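Local structure of N-acetylgalactosaminyltransferase 7 (Homo sapiens, 6IWR) at residues A[271-275]-A[276-280]. The protein belongs to the polypeptide GalNAc transferase family, pairing a GT-A-type glycosyltransferase domain with a ricin-type beta-trefoil lectin domain. Numbering follows the deposited sequence.
Sequences DVING and NTYEI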
ATOM      1  N   ASP A 271      -7.213   2.476  24.311  1.00 27.53           N
ATOM      2  CA  ASP A 271      -8.091   3.197  23.395  1.00 27.07           C
ATOM      3  C   ASP A 271      -7.272   3.879  22.302  1.00 28.20           C
ATOM      4  O   ASP A 271      -6.082   4.140  22.476  1.00 28.46           O
ATOM      5  CB  ASP A 271      -8.923   4.260  24.139  1.00 26.71           C
ATOM      6  CG  ASP A 271      -9.994   3.661  25.054  1.00 29.52           C
ATOM      7  OD1 ASP A 271     -10.500   2.554  24.743  1.00 35.35           O
ATOM      8  OD2 ASP A 271     -10.322   4.297  26.088  1.00 28.95           O
ATOM      9  N   VAL A 272      -7.939   4.220  21.191  1.00 29.62           N
ATOM     10  CA  VAL A 272      -7.277   4.744  19.995  1.00 25.56           C
ATOM     11  C   VAL A 272      -7.367   6.265  19.965  1.00 27.53           C
ATOM     12  O   VAL A 272      -8.465   6.838  19.857  1.00 24.68           O
ATOM     13  CB  VAL A 272      -7.887   4.172  18.706  1.00 24.47           C
ATOM     14  CG1 VAL A 272      -7.205   4.802  17.501  1.00 23.93           C
ATOM     15  CG2 VAL A 272      -7.808   2.672  18.677  1.00 27.24           C
ATOM     16  N   ILE A 273      -6.209   6.910  19.987  1.00 25.90           N
ATOM     17  CA  ILE A 273      -6.097   8.344  19.750  1.00 26.85           C
ATOM     18  C   ILE A 273      -5.792   8.524  18.273  1.00 24.88           C
ATOM     19  O   ILE A 273      -4.785   8.017  17.770  1.00 26.10           O
ATOM     20  CB  ILE A 273      -4.984   8.979  20.606  1.00 29.43           C
ATOM     21  CG1 ILE A 273      -5.143   8.693  22.091  1.00 24.42           C
ATOM     22  CG2 ILE A 273      -4.933  10.466  20.382  1.00 27.00           C
ATOM     23  CD1 ILE A 273      -4.063   9.402  22.904  1.00 25.77           C
ATOM     24  N   ASN A 274      -6.630   9.279  17.582  1.00 27.35           N
ATOM     25  CA  ASN A 274      -6.444   9.450  16.149  1.00 26.22           C
ATOM     26  C   ASN A 274      -5.230  10.320  15.856  1.00 28.52           C
ATOM     27  O   ASN A 274      -5.193  11.494  16.240  1.00 32.45           O
ATOM     28  CB  ASN A 274      -7.692  10.062  15.544  1.00 24.74           C
ATOM     29  CG  ASN A 274      -7.634  10.081  14.065  1.00 26.36           C
ATOM     30  OD1 ASN A 274      -6.724  10.659  13.481  1.00 31.58           O
ATOM     31  ND2 ASN A 274      -8.588   9.432  13.434  1.00 32.21           N
ATOM     32  N   GLY A 275      -4.243   9.753  15.154  1.00 26.69           N
ATOM     33  CA  GLY A 275      -2.980  10.442  14.897  1.00 28.03           C
ATOM     34  C   GLY A 275      -3.099  11.680  14.025  1.00 29.21           C
ATOM     35  O   GLY A 275      -2.137  12.449  13.889  1.00 27.42           O
ATOM     36  N   ASN A 276      -4.253  11.884  13.419  1.00 30.99           N
ATOM     37  CA  ASN A 276      -4.464  13.060  12.606  1.00 30.16           C
ATOM     38  C   ASN A 276      -5.289  14.126  13.320  1.00 31.46           C
ATOM     39  O   ASN A 276      -4.867  15.278  13.395  1.00 28.97           O
ATOM     40  CB  ASN A 276      -5.122  12.606  11.308  1.00 28.96           C
ATOM     41  CG  ASN A 276      -5.395  13.734  10.392  1.00 31.02           C
ATOM     42  OD1 ASN A 276      -4.570  14.650  10.244  1.00 34.72           O
ATOM     43  ND2 ASN A 276      -6.570  13.717   9.783  1.00 25.46           N
ATOM     44  N   THR A 277      -6.437  13.758  13.893  1.00 27.04           N
ATOM     45  CA  THR A 277      -7.364  14.712  14.483  1.00 28.38           C
ATOM     46  C   THR A 277      -7.463  14.635  16.004  1.00 29.49           C
ATOM     47  O   THR A 277      -8.023  15.550  16.622  1.00 27.43           O
ATOM     48  CB  THR A 277      -8.752  14.501  13.873  1.00 31.77           C
ATOM     49  OG1 THR A 277      -9.063  13.094  13.877  1.00 28.22           O
ATOM     50  CG2 THR A 277      -8.760  15.037  12.433  1.00 27.40           C
ATOM     51  N   TYR A 278      -6.972  13.558  16.611  1.00 29.54           N
ATOM     52  CA  TYR A 278      -6.708  13.410  18.030  1.00 25.79           C
ATOM     53  C   TYR A 278      -7.947  13.175  18.869  1.00 25.79           C
ATOM     54  O   TYR A 278      -7.854  13.272  20.091  1.00 27.86           O
ATOM     55  CB  TYR A 278      -5.927  14.606  18.572  1.00 24.18           C
ATOM     56  CG  TYR A 278      -4.531  14.543  18.052  1.00 27.30           C
ATOM     57  CD1 TYR A 278      -4.221  15.066  16.808  1.00 29.14           C
ATOM     58  CD2 TYR A 278      -3.533  13.888  18.760  1.00 24.75           C
ATOM     59  CE1 TYR A 278      -2.953  14.997  16.306  1.00 24.16           C
ATOM     60  CE2 TYR A 278      -2.257  13.809  18.257  1.00 27.11           C
ATOM     61  CZ  TYR A 278      -1.989  14.366  17.021  1.00 25.77           C
ATOM     62  OH  TYR A 278      -0.736  14.286  16.507  1.00 26.23           O
ATOM     63  N   GLU A 279      -9.086  12.861  18.260  1.00 25.43           N
ATOM     64  CA  GLU A 279     -10.225  12.406  19.043  1.00 31.85           C
ATOM     65  C   GLU A 279      -9.982  10.964  19.456  1.00 27.07           C
ATOM     66  O   GLU A 279      -9.230  10.239  18.805  1.00 30.08           O
ATOM     67  CB  GLU A 279     -11.531  12.533  18.249  1.00 28.87           C
ATOM     68  CG  GLU A 279     -11.849  11.368  17.328  1.00 25.00           C
ATOM     69  CD  GLU A 279     -11.112  11.445  15.993  1.00 36.60           C
ATOM     70  OE1 GLU A 279     -10.091  12.171  15.917  1.00 32.28           O
ATOM     71  OE2 GLU A 279     -11.551  10.787  15.014  1.00 36.61           O
ATOM     72  N   ILE A 280     -10.604  10.550  20.555  1.00 29.90           N
ATOM     73  CA  ILE A 280     -10.277   9.277  21.188  1.00 28.68           C
ATOM     74  C   ILE A 280     -11.455   8.319  21.073  1.00 28.99           C
ATOM     75  O   ILE A 280     -12.553   8.595  21.572  1.00 30.03           O
ATOM     76  CB  ILE A 280      -9.842   9.462  22.651  1.00 26.26           C
ATOM     77  CG1 ILE A 280      -8.656  10.425  22.713  1.00 25.08           C
ATOM     78  CG2 ILE A 280      -9.463   8.118  23.251  1.00 22.74           C
ATOM     79  CD1 ILE A 280      -8.136  10.631  24.109  1.00 24.15           C
TER
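The Asn274 side chain crosses those of Thr277 and Glu279, its CB 3.2 Å from Glu279 OE1 and its amide plane nearly parallel to the Glu279 carboxylate (15° apart). With CG anti to its backbone N (chi1 -172°), OD1 swings over the turn and takes two backbone N-H groups: Asn276 N lies 2.8 Å from Asn274 OD1 in the carbonyl plane, whereas Thr277 N, 3.1 Å from the same Asn274 OD1, comes from above that plane. This is an Asx turn at the head of a hairpin loop. Asn274 also uses its backbone: its N donates to Glu279 O at 3.0 Å, and its O accepts a weak bond from Tyr278 N while sitting over one face of the Tyr278 ring, toward its rim. Beyond the turn, Ile273 and Ile280 form an antiparallel non-hydrogen-bonded pair; their side chains lie alongside one another, CG1 of Ile273 4.0 Å from CG1 of Ile280. Ile273 CG2 packs against Tyr278 CD2 (4.0 Å), and the Tyr278 hydroxyl bonds to Asn116 O. Glu279 OE2 is hydrogen-bonded to His573 NE2 of the second subunit. Two N-H groups on one Asn274 oxygen hold the amide's rotation and probably fix the chain reversal.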